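Local coordinates for lipoprotein (Mycoplasma mycoides subsp. capri, PDB 7ADK) that is probably a peptidase of the chymotrypsin-like PA clan and, as a lipoprotein, is likely anchored to the mycoplasma membrane, at residues K218-D221 with D222-A225; D598-N602 with E603-A607; N667-Y670 with K671-N674; R825-M828 with N829-S833. One frame throughout, in Å; residues are numbered along the deposited sequence.

How the contacts relate
Along the chain the four contacts follow in series, none nested in or crossing another, and each closes a turn within one continuous stretch. Contact 1 is the opening turn of helix 220-226, near the start of the modelled chain. Contact 2 leads from the loop after strand 594-595 into helix 603-606; its nearest atoms are about 10 Å from contact 1. Contact 3 is a turn in the long loop between helices 651-655 and 688-691, about 13 Å from contact 2 at the nearest atoms. Contact 4 closes helix 824-831 against strands 421-433, 442-447 and 503-507. Centres of contacts 1 and 4 lie about 44 Å apart.

Contact 1: residues K218-D221 with D222-A225; sequences KKFD and DQAA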
loop_
_atom_site.group_PDB
_atom_site.type_symbol
_atom_site.label_atom_id
_atom_site.label_comp_id
_atom_site.label_asym_id
_atom_site.label_seq_id
_atom_site.Cartn_x
_atom_site.Cartn_y
_atom_site.Cartn_z
ATOM N N LYS B 218 -21.440 -25.341 28.808
ATOM C CA LYS B 218 -20.770 -25.941 27.626
ATOM C C LYS B 218 -21.722 -27.005 27.037
ATOM O O LYS B 218 -22.877 -27.055 27.456
ATOM C CB LYS B 218 -19.423 -26.568 28.042
ATOM C CG LYS B 218 -18.479 -25.508 28.596
ATOM C CD LYS B 218 -17.012 -25.876 28.749
ATOM C CE LYS B 218 -16.302 -24.571 29.075
ATOM N NZ LYS B 218 -14.847 -24.639 29.104
ATOM N N LYS B 219 -21.278 -27.922 26.169
ATOM C CA LYS B 219 -21.949 -29.231 25.965
ATOM C C LYS B 219 -20.960 -30.314 25.527
ATOM O O LYS B 219 -20.183 -30.090 24.619
ATOM C CB LYS B 219 -23.126 -29.077 24.990
ATOM C CG LYS B 219 -24.162 -30.201 25.121
ATOM C CD LYS B 219 -25.462 -29.858 24.387
ATOM C CE LYS B 219 -26.537 -30.928 24.590
ATOM N NZ LYS B 219 -27.801 -30.545 23.940
ATOM N N PHE B 220 -20.931 -31.460 26.189
ATOM C CA PHE B 220 -19.782 -32.381 26.181
ATOM C C PHE B 220 -19.432 -32.994 24.814
ATOM O O PHE B 220 -18.268 -32.975 24.427
ATOM C CB PHE B 220 -20.018 -33.455 27.261
ATOM C CG PHE B 220 -19.500 -33.155 28.667
ATOM C CD1 PHE B 220 -19.159 -31.853 29.093
ATOM C CD2 PHE B 220 -19.321 -34.223 29.560
ATOM C CE1 PHE B 220 -18.588 -31.642 30.354
ATOM C CE2 PHE B 220 -18.752 -34.010 30.823
ATOM C CZ PHE B 220 -18.372 -32.720 31.216
ATOM N N ASP B 221 -20.404 -33.480 24.042
ATOM C CA ASP B 221 -20.147 -33.993 22.686
ATOM C C ASP B 221 -19.851 -32.888 21.650
ATOM O O ASP B 221 -19.144 -33.133 20.676
ATOM C CB ASP B 221 -21.341 -34.821 22.222
ATOM C CG ASP B 221 -21.082 -35.449 20.855
ATOM O OD1 ASP B 221 -20.121 -36.234 20.719
ATOM O OD2 ASP B 221 -21.843 -35.168 19.911
ATOM N N ASP B 222 -20.363 -31.669 21.849
ATOM C CA ASP B 222 -19.971 -30.506 21.053
ATOM C C ASP B 222 -18.515 -30.152 21.360
ATOM O O ASP B 222 -17.690 -30.018 20.467
ATOM C CB ASP B 222 -20.848 -29.275 21.319
ATOM C CG ASP B 222 -22.325 -29.366 20.940
ATOM O OD1 ASP B 222 -22.774 -30.374 20.349
ATOM O OD2 ASP B 222 -23.040 -28.385 21.230
ATOM N N GLN B 223 -18.169 -30.080 22.639
ATOM C CA GLN B 223 -16.850 -29.708 23.139
ATOM C C GLN B 223 -15.739 -30.629 22.628
ATOM O O GLN B 223 -14.625 -30.178 22.403
ATOM C CB GLN B 223 -16.896 -29.710 24.673
ATOM C CG GLN B 223 -15.774 -28.889 25.266
ATOM C CD GLN B 223 -15.417 -29.285 26.677
ATOM O OE1 GLN B 223 -14.333 -29.766 26.939
ATOM N NE2 GLN B 223 -16.303 -29.145 27.626
ATOM N N ALA B 224 -16.041 -31.901 22.374
ATOM C CA ALA B 224 -15.117 -32.850 21.771
ATOM C C ALA B 224 -14.743 -32.500 20.322
ATOM O O ALA B 224 -13.768 -33.060 19.820
ATOM C CB ALA B 224 -15.735 -34.235 21.875
ATOM N N ALA B 225 -15.469 -31.596 19.658
ATOM C CA ALA B 225 -15.226 -31.169 18.280
ATOM C C ALA B 225 -15.135 -29.642 18.046
ATOM O O ALA B 225 -14.505 -29.270 17.062
ATOM C CB ALA B 225 -16.309 -31.797 17.400
#
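Gln223 N donates to Lys219 O at 2.8 Å with an N-H...O angle of 161°, and Ala224 N reaches Phe220 O at 3.2 Å, so the two segments wind together through successive bonds from one residue to the fourth after it. Lys218 and Lys219 are still extended; from Phe220 onward the backbone is helical. These bonds make the first turn of helix 220-226, with Lys219 as its N-cap. On one flank Gln223 turns its CG opposite the backbone N (chi1 -160°) and stays stretched out beyond, which carries the amide back past the start of the helix. There NE2 lies 3.5 Å from Lys218 CD, where the two side chains cross, and 4.2 Å from Phe220 CD1, oblique to the ring. The amide oxygen, OE1, takes a weak bond from Thr231 N. Lys218 runs on as a straight chain to hydrogen-bond Ser705 OG, and Phe220 stacks its ring on that of Tyr232. On another flank Asp222 leans back over the N-cap residue, OD2 coming 3.8 Å from Lys219 CB. That same oxygen accepts from Asn184 ND2, whereas Lys219 NZ stays 5.9 Å from Asp222 OD2. Asp221 and Asp222, both in this opening turn, probably gain from the partial positive charge of a helix start, although Asp221 OD2 and Asp222 OD1 are like charges 4.9 Å apart.

Contact 2: residues D598-N602 with E603-A607; sequences DSLLN and EQTYA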
loop_
_atom_site.group_PDB
_atom_site.type_symbol
_atom_site.label_atom_id
_atom_site.label_comp_id
_atom_site.label_asym_id
_atom_site.label_seq_id
_atom_site.Cartn_x
_atom_site.Cartn_y
_atom_site.Cartn_z
ATOM N N ASP B 598 -8.487 -5.170 37.653
ATOM C CA ASP B 598 -9.788 -5.827 37.758
ATOM C C ASP B 598 -9.768 -7.241 37.152
ATOM O O ASP B 598 -9.170 -7.486 36.106
ATOM C CB ASP B 598 -10.910 -5.004 37.101
ATOM C CG ASP B 598 -11.096 -3.552 37.541
ATOM O OD1 ASP B 598 -10.546 -3.151 38.583
ATOM O OD2 ASP B 598 -11.864 -2.826 36.867
ATOM N N SER B 599 -10.477 -8.177 37.778
ATOM C CA SER B 599 -10.790 -9.484 37.208
ATOM C C SER B 599 -11.752 -9.339 36.035
ATOM O O SER B 599 -12.897 -8.954 36.247
ATOM C CB SER B 599 -11.456 -10.312 38.293
ATOM O OG SER B 599 -11.907 -11.551 37.798
ATOM N N LEU B 600 -11.356 -9.681 34.808
ATOM C CA LEU B 600 -12.273 -9.720 33.655
ATOM C C LEU B 600 -13.353 -10.822 33.748
ATOM O O LEU B 600 -14.270 -10.851 32.938
ATOM C CB LEU B 600 -11.459 -9.868 32.348
ATOM C CG LEU B 600 -11.359 -8.596 31.482
ATOM C CD1 LEU B 600 -10.572 -8.925 30.220
ATOM C CD2 LEU B 600 -12.713 -8.061 31.019
ATOM N N LEU B 601 -13.240 -11.731 34.720
ATOM C CA LEU B 601 -14.168 -12.839 34.973
ATOM C C LEU B 601 -15.326 -12.463 35.921
ATOM O O LEU B 601 -16.406 -13.048 35.820
ATOM C CB LEU B 601 -13.359 -14.023 35.527
ATOM C CG LEU B 601 -12.409 -14.640 34.478
ATOM C CD1 LEU B 601 -11.264 -15.345 35.176
ATOM C CD2 LEU B 601 -13.116 -15.660 33.586
ATOM N N ASN B 602 -15.135 -11.477 36.803
ATOM C CA ASN B 602 -16.209 -10.921 37.623
ATOM C C ASN B 602 -17.245 -10.198 36.749
ATOM O O ASN B 602 -16.898 -9.549 35.766
ATOM C CB ASN B 602 -15.654 -9.976 38.692
ATOM C CG ASN B 602 -14.674 -10.535 39.702
ATOM O OD1 ASN B 602 -14.119 -9.801 40.497
ATOM N ND2 ASN B 602 -14.406 -11.814 39.715
ATOM N N GLU B 603 -18.528 -10.304 37.088
ATOM C CA GLU B 603 -19.600 -9.864 36.184
ATOM C C GLU B 603 -19.674 -8.339 35.999
ATOM O O GLU B 603 -19.963 -7.858 34.904
ATOM C CB GLU B 603 -20.937 -10.440 36.678
ATOM C CG GLU B 603 -22.074 -10.435 35.647
ATOM C CD GLU B 603 -21.742 -11.212 34.367
ATOM O OE1 GLU B 603 -22.313 -10.894 33.300
ATOM O OE2 GLU B 603 -20.916 -12.148 34.406
ATOM N N GLN B 604 -19.367 -7.563 37.037
ATOM C CA GLN B 604 -19.330 -6.108 36.943
ATOM C C GLN B 604 -18.137 -5.591 36.130
ATOM O O GLN B 604 -18.203 -4.481 35.616
ATOM C CB GLN B 604 -19.410 -5.461 38.339
ATOM C CG GLN B 604 -18.114 -5.357 39.161
ATOM C CD GLN B 604 -17.597 -6.666 39.748
ATOM O OE1 GLN B 604 -18.153 -7.739 39.574
ATOM N NE2 GLN B 604 -16.505 -6.629 40.466
ATOM N N THR B 605 -17.061 -6.367 35.980
ATOM C CA THR B 605 -15.948 -5.983 35.101
ATOM C C THR B 605 -16.281 -6.263 33.650
ATOM O O THR B 605 -16.135 -5.374 32.822
ATOM C CB THR B 605 -14.647 -6.701 35.420
ATOM O OG1 THR B 605 -14.346 -6.628 36.785
ATOM C CG2 THR B 605 -13.470 -6.084 34.672
ATOM N N TYR B 606 -16.747 -7.472 33.326
ATOM C CA TYR B 606 -17.060 -7.831 31.945
ATOM C C TYR B 606 -18.118 -6.897 31.352
ATOM O O TYR B 606 -17.993 -6.463 30.211
ATOM C CB TYR B 606 -17.489 -9.302 31.876
ATOM C CG TYR B 606 -17.619 -9.810 30.454
ATOM C CD1 TYR B 606 -16.464 -10.174 29.742
ATOM C CD2 TYR B 606 -18.863 -9.810 29.807
ATOM C CE1 TYR B 606 -16.531 -10.475 28.373
ATOM C CE2 TYR B 606 -18.936 -10.090 28.432
ATOM C CZ TYR B 606 -17.766 -10.388 27.712
ATOM O OH TYR B 606 -17.832 -10.549 26.374
ATOM N N ALA B 607 -19.127 -6.516 32.140
ATOM C CA ALA B 607 -20.198 -5.630 31.702
ATOM C C ALA B 607 -19.728 -4.242 31.226
ATOM O O ALA B 607 -20.471 -3.564 30.522
ATOM C CB ALA B 607 -21.203 -5.512 32.824
#
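Ser599 and Thr605 tie together the lead-in and the body of the short helix 603-606. Asn602 is its N-cap by position only, the side chain making no capping bond. Thr605 OG1 donates to Ser599 O at 2.8 Å, coming from above the carbonyl plane, 38° out of it. With chi1 at -50° the hydroxyl stands beside the threonine's own backbone N and the methyl CG2 is anti to that N, meeting Asp598 CB at 3.7 Å. Ser599 also shapes the lead-in: its OG takes weak bonds from Leu601 N and Asn602 N, the former in the manner of an ST turn. Asn602 O then receives Tyr606 N at 3.2 Å, nearly straight at 171°, with a weak second bond from Thr605 N. The side chains of Asn602 and Gln604 lie side by side, pointing the same way, their amide planes little turned against each other, and Gln604 OE1 rests 3.5 Å from Asn602 CB. Leu600 O lies at the edge of the Tyr606 ring, 3.9 Å from CD1, while Leu600 CD2 comes loosely within 4.5 Å of Tyr606 CD1. Outside, Lys709 pairs with Glu603 and Tyr606 OH bonds Pro710 O. Asp792, at the end of strand 783-792, accepts from both Ser599 OG and Asn602 ND2, fastening the turn that follows strand 594-595 to the mixed sheet.

Contact 3: residues N667-Y670 with K671-N674; sequences NSEY and KFYN
Glu669 lies across the ring of Phe672, three residues further on. The acid's CB sits over the ring centre at 4.2 Å, a CH-pi contact almost exactly on the ring normal. With chi1 at -51° its CG is opposite the carbonyl carbon, and the extended chain runs from over the ring out across its CE1/CZ rim, bringing CD to 3.8 Å from Phe672 CE1. There the carboxylate lies near CE1 and CZ, its plane 26° from that of the ring. At the ring's edge, near its plane, Ser668 OG lies 3.8 Å from Phe672 CE2; the same hydroxyl donates to Asn667 O at 2.7 Å.

A second pair packs beside the first. Tyr670 places CG between its backbone N and carbonyl carbon (chi1 67°), which sets the ring beside the straight Lys671 chain, and the two cross at a slant. Lys671 CG is 4.2 Å from the Tyr670 ring centroid, off-centre, and CE 3.7 Å from Tyr670 OH. The backbone between them makes a turn of type I character, closed by Phe672 N to Glu669 O at 3.3 Å.

The polar ends have partners elsewhere. Lys671 NZ forms a salt bridge with Glu258, Tyr670 OH bonds Glu261 N, and Glu669 OE1 is hydrogen-bonded to a polar side chain of another protein chain, so the turn borders an interface. Ser668 pairs through its backbone with Val268, while helix 688-691 packs against this loop, Glu690 meeting Glu669 and Thr691 meeting Phe672.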
loop_
_atom_site.group_PDB
_atom_site.type_symbol
_atom_site.label_atom_id
_atom_site.label_comp_id
_atom_site.label_asym_id
_atom_site.label_seq_id
_atom_site.Cartn_x
_atom_site.Cartn_y
_atom_site.Cartn_z
ATOM N N ASN B 667 -6.851 -1.667 15.277
ATOM C CA ASN B 667 -8.056 -2.344 15.717
ATOM C C ASN B 667 -9.208 -1.390 15.401
ATOM O O ASN B 667 -9.513 -0.504 16.207
ATOM C CB ASN B 667 -7.860 -2.556 17.214
ATOM C CG ASN B 667 -9.018 -3.229 17.894
ATOM O OD1 ASN B 667 -9.638 -4.132 17.360
ATOM N ND2 ASN B 667 -9.302 -2.879 19.127
ATOM N N SER B 668 -9.672 -1.380 14.154
ATOM C CA SER B 668 -10.678 -0.435 13.651
ATOM C C SER B 668 -11.299 -0.855 12.327
ATOM O O SER B 668 -10.733 -1.645 11.576
ATOM C CB SER B 668 -10.072 0.952 13.457
ATOM O OG SER B 668 -10.056 1.612 14.686
ATOM N N GLU B 669 -12.443 -0.239 12.035
ATOM C CA GLU B 669 -13.179 -0.341 10.780
ATOM C C GLU B 669 -12.274 -0.117 9.557
ATOM O O GLU B 669 -11.610 0.909 9.439
ATOM C CB GLU B 669 -14.296 0.717 10.716
ATOM C CG GLU B 669 -15.242 0.814 11.902
ATOM C CD GLU B 669 -16.341 1.881 11.725
ATOM O OE1 GLU B 669 -16.560 2.417 10.626
ATOM O OE2 GLU B 669 -17.023 2.187 12.715
ATOM N N TYR B 670 -12.330 -1.008 8.568
ATOM C CA TYR B 670 -11.634 -0.840 7.292
ATOM C C TYR B 670 -12.068 0.429 6.526
ATOM O O TYR B 670 -11.396 0.867 5.592
ATOM C CB TYR B 670 -11.842 -2.112 6.455
ATOM C CG TYR B 670 -13.252 -2.381 5.972
ATOM C CD1 TYR B 670 -13.749 -1.669 4.867
ATOM C CD2 TYR B 670 -14.049 -3.358 6.591
ATOM C CE1 TYR B 670 -15.049 -1.910 4.401
ATOM C CE2 TYR B 670 -15.349 -3.613 6.119
ATOM C CZ TYR B 670 -15.853 -2.882 5.027
ATOM O OH TYR B 670 -17.113 -3.098 4.568
ATOM N N LYS B 671 -13.189 1.039 6.917
ATOM C CA LYS B 671 -13.787 2.241 6.328
ATOM C C LYS B 671 -13.019 3.526 6.608
ATOM O O LYS B 671 -13.238 4.505 5.907
ATOM C CB LYS B 671 -15.239 2.358 6.820
ATOM C CG LYS B 671 -16.097 1.215 6.262
ATOM C CD LYS B 671 -17.521 1.217 6.814
ATOM C CE LYS B 671 -18.305 0.050 6.205
ATOM N NZ LYS B 671 -19.591 -0.178 6.893
ATOM N N PHE B 672 -12.104 3.551 7.572
ATOM C CA PHE B 672 -11.354 4.752 7.950
ATOM C C PHE B 672 -10.177 5.109 7.026
ATOM O O PHE B 672 -9.642 6.204 7.156
ATOM C CB PHE B 672 -10.838 4.576 9.387
ATOM C CG PHE B 672 -11.844 4.553 10.530
ATOM C CD1 PHE B 672 -13.171 4.992 10.372
ATOM C CD2 PHE B 672 -11.409 4.124 11.796
ATOM C CE1 PHE B 672 -14.055 4.963 11.460
ATOM C CE2 PHE B 672 -12.297 4.083 12.883
ATOM C CZ PHE B 672 -13.623 4.492 12.710
ATOM N N TYR B 673 -9.756 4.242 6.095
ATOM C CA TYR B 673 -8.372 4.203 5.594
ATOM C C TYR B 673 -7.744 5.521 5.106
ATOM O O TYR B 673 -6.706 5.929 5.622
ATOM C CB TYR B 673 -8.231 3.109 4.527
ATOM C CG TYR B 673 -6.798 2.929 4.045
ATOM C CD1 TYR B 673 -5.792 2.662 4.984
ATOM C CD2 TYR B 673 -6.452 3.076 2.688
ATOM C CE1 TYR B 673 -4.453 2.578 4.589
ATOM C CE2 TYR B 673 -5.102 2.995 2.291
ATOM C CZ TYR B 673 -4.097 2.744 3.245
ATOM O OH TYR B 673 -2.796 2.605 2.883
ATOM N N ASN B 674 -8.349 6.196 4.134
ATOM C CA ASN B 674 -7.887 7.490 3.609
ATOM C C ASN B 674 -8.887 8.620 3.925
ATOM O O ASN B 674 -8.957 9.627 3.222
ATOM C CB ASN B 674 -7.561 7.327 2.104
ATOM C CG ASN B 674 -6.100 7.039 1.820
ATOM O OD1 ASN B 674 -5.196 7.572 2.433
ATOM N ND2 ASN B 674 -5.811 6.247 0.818
#

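Contact 4: residues R825-M828 with N829-S833; sequences REVM and NKMYS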
loop_
_atom_site.group_PDB
_atom_site.type_symbol
_atom_site.label_atom_id
_atom_site.label_comp_id
_atom_site.label_asym_id
_atom_site.label_seq_id
_atom_site.Cartn_x
_atom_site.Cartn_y
_atom_site.Cartn_z
ATOM N N ARG B 825 8.375 -8.439 38.793
ATOM C CA ARG B 825 8.849 -7.844 40.041
ATOM C C ARG B 825 9.860 -8.721 40.761
ATOM O O ARG B 825 10.927 -8.259 41.136
ATOM C CB ARG B 825 7.635 -7.571 40.931
ATOM C CG ARG B 825 8.034 -6.820 42.210
ATOM C CD ARG B 825 6.873 -6.624 43.186
ATOM N NE ARG B 825 6.267 -7.909 43.560
ATOM C CZ ARG B 825 6.755 -8.824 44.366
ATOM N NH1 ARG B 825 7.821 -8.652 45.070
ATOM N NH2 ARG B 825 6.166 -9.966 44.465
ATOM N N GLU B 826 9.532 -9.982 40.982
ATOM C CA GLU B 826 10.373 -10.860 41.803
ATOM C C GLU B 826 11.593 -11.419 41.047
ATOM O O GLU B 826 12.587 -11.781 41.668
ATOM C CB GLU B 826 9.506 -11.911 42.506
ATOM C CG GLU B 826 8.898 -12.961 41.590
ATOM C CD GLU B 826 7.621 -13.618 42.140
ATOM O OE1 GLU B 826 7.346 -13.551 43.359
ATOM O OE2 GLU B 826 6.887 -14.215 41.316
ATOM N N VAL B 827 11.559 -11.413 39.712
ATOM C CA VAL B 827 12.748 -11.537 38.858
ATOM C C VAL B 827 13.635 -10.300 38.977
ATOM O O VAL B 827 14.842 -10.405 39.183
ATOM C CB VAL B 827 12.331 -11.786 37.406
ATOM C CG1 VAL B 827 13.464 -11.623 36.425
ATOM C CG2 VAL B 827 11.771 -13.185 37.246
ATOM N N MET B 828 13.063 -9.106 38.906
ATOM C CA MET B 828 13.839 -7.877 38.973
ATOM C C MET B 828 14.405 -7.600 40.377
ATOM O O MET B 828 15.488 -7.041 40.511
ATOM C CB MET B 828 13.014 -6.725 38.388
ATOM C CG MET B 828 13.964 -5.612 37.960
ATOM S SD MET B 828 13.263 -4.326 36.913
ATOM C CE MET B 828 14.694 -3.236 36.794
ATOM N N ASN B 829 13.744 -8.090 41.428
ATOM C CA ASN B 829 14.174 -8.018 42.820
ATOM C C ASN B 829 15.514 -8.715 43.071
ATOM O O ASN B 829 16.333 -8.183 43.810
ATOM C CB ASN B 829 13.081 -8.635 43.706
ATOM C CG ASN B 829 13.392 -8.509 45.183
ATOM O OD1 ASN B 829 13.720 -7.453 45.685
ATOM N ND2 ASN B 829 13.319 -9.569 45.926
ATOM N N LYS B 830 15.760 -9.885 42.466
ATOM C CA LYS B 830 17.043 -10.591 42.605
ATOM C C LYS B 830 18.165 -9.943 41.791
ATOM O O LYS B 830 19.302 -9.913 42.248
ATOM C CB LYS B 830 16.897 -12.094 42.316
ATOM C CG LYS B 830 16.448 -12.453 40.897
ATOM C CD LYS B 830 16.587 -13.942 40.590
ATOM C CE LYS B 830 16.305 -14.223 39.122
ATOM N NZ LYS B 830 16.395 -15.646 38.787
ATOM N N MET B 831 17.862 -9.390 40.616
ATOM C CA MET B 831 18.851 -8.719 39.764
ATOM C C MET B 831 19.301 -7.362 40.323
ATOM O O MET B 831 20.485 -7.044 40.269
ATOM C CB MET B 831 18.293 -8.562 38.342
ATOM C CG MET B 831 18.011 -9.925 37.699
ATOM S SD MET B 831 17.539 -9.881 35.960
ATOM C CE MET B 831 19.089 -9.320 35.215
ATOM N N TYR B 832 18.378 -6.574 40.881
ATOM C CA TYR B 832 18.579 -5.171 41.280
ATOM C C TYR B 832 18.096 -4.884 42.718
ATOM O O TYR B 832 17.391 -3.908 42.982
ATOM C CB TYR B 832 17.951 -4.250 40.220
ATOM C CG TYR B 832 18.466 -4.484 38.814
ATOM C CD1 TYR B 832 19.792 -4.157 38.487
ATOM C CD2 TYR B 832 17.640 -5.078 37.846
ATOM C CE1 TYR B 832 20.287 -4.423 37.201
ATOM C CE2 TYR B 832 18.119 -5.321 36.550
ATOM C CZ TYR B 832 19.453 -5.001 36.228
ATOM O OH TYR B 832 19.960 -5.263 34.999
ATOM N N SER B 833 18.476 -5.748 43.665
ATOM C CA SER B 833 18.053 -5.716 45.065
ATOM C C SER B 833 18.313 -4.358 45.713
ATOM O O SER B 833 19.444 -3.874 45.749
ATOM C CB SER B 833 18.759 -6.831 45.841
ATOM O OG SER B 833 20.161 -6.750 45.663
#
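Met828 and Tyr832, one helical turn apart, bring their side chains together at the end of helix 824-831. The methionine reaches the ring at two points along its chain: CG lies in the ring plane at its edge, 3.7 Å from Tyr832 CD2, and CE comes to 3.6 Å from the same carbon, oblique to the ring. Its CG stands opposite the backbone N (chi1 -158°), and the chain runs out straight from there, which brings CE alongside the CD2/CE2 side of the ring. A looser apolar pair, Val827 CG1 with Met831 SD at 4.5 Å, flanks it on the helix.

Backbone bonds set this spacing. Asn829 N reaches Arg825 O at 2.8 Å and Tyr832 N reaches Met828 O at 3.0 Å, with a weak bond from Met831 N to Val827 O between them; Tyr832 is the first residue to leave helical geometry. Further back, Arg825 and Glu826 face each other in a long salt bridge, NH2 to OE1 at 3.9 Å, in which the oxygen lies well out of the guanidinium plane. Each has nearer partners: Asp846 and Tyr812 O for the arginine, Ser823 and Gln818 for the glutamate.

Tyr832 OH bonds Glu544 at the sheet. Met828 and Tyr832 settle on strands 421-433 and 442-447, Val827 and Met831 on strand 503-507: a late helix laid against a curled antiparallel sheet, consistent with a barrel of a PA-clan peptidase.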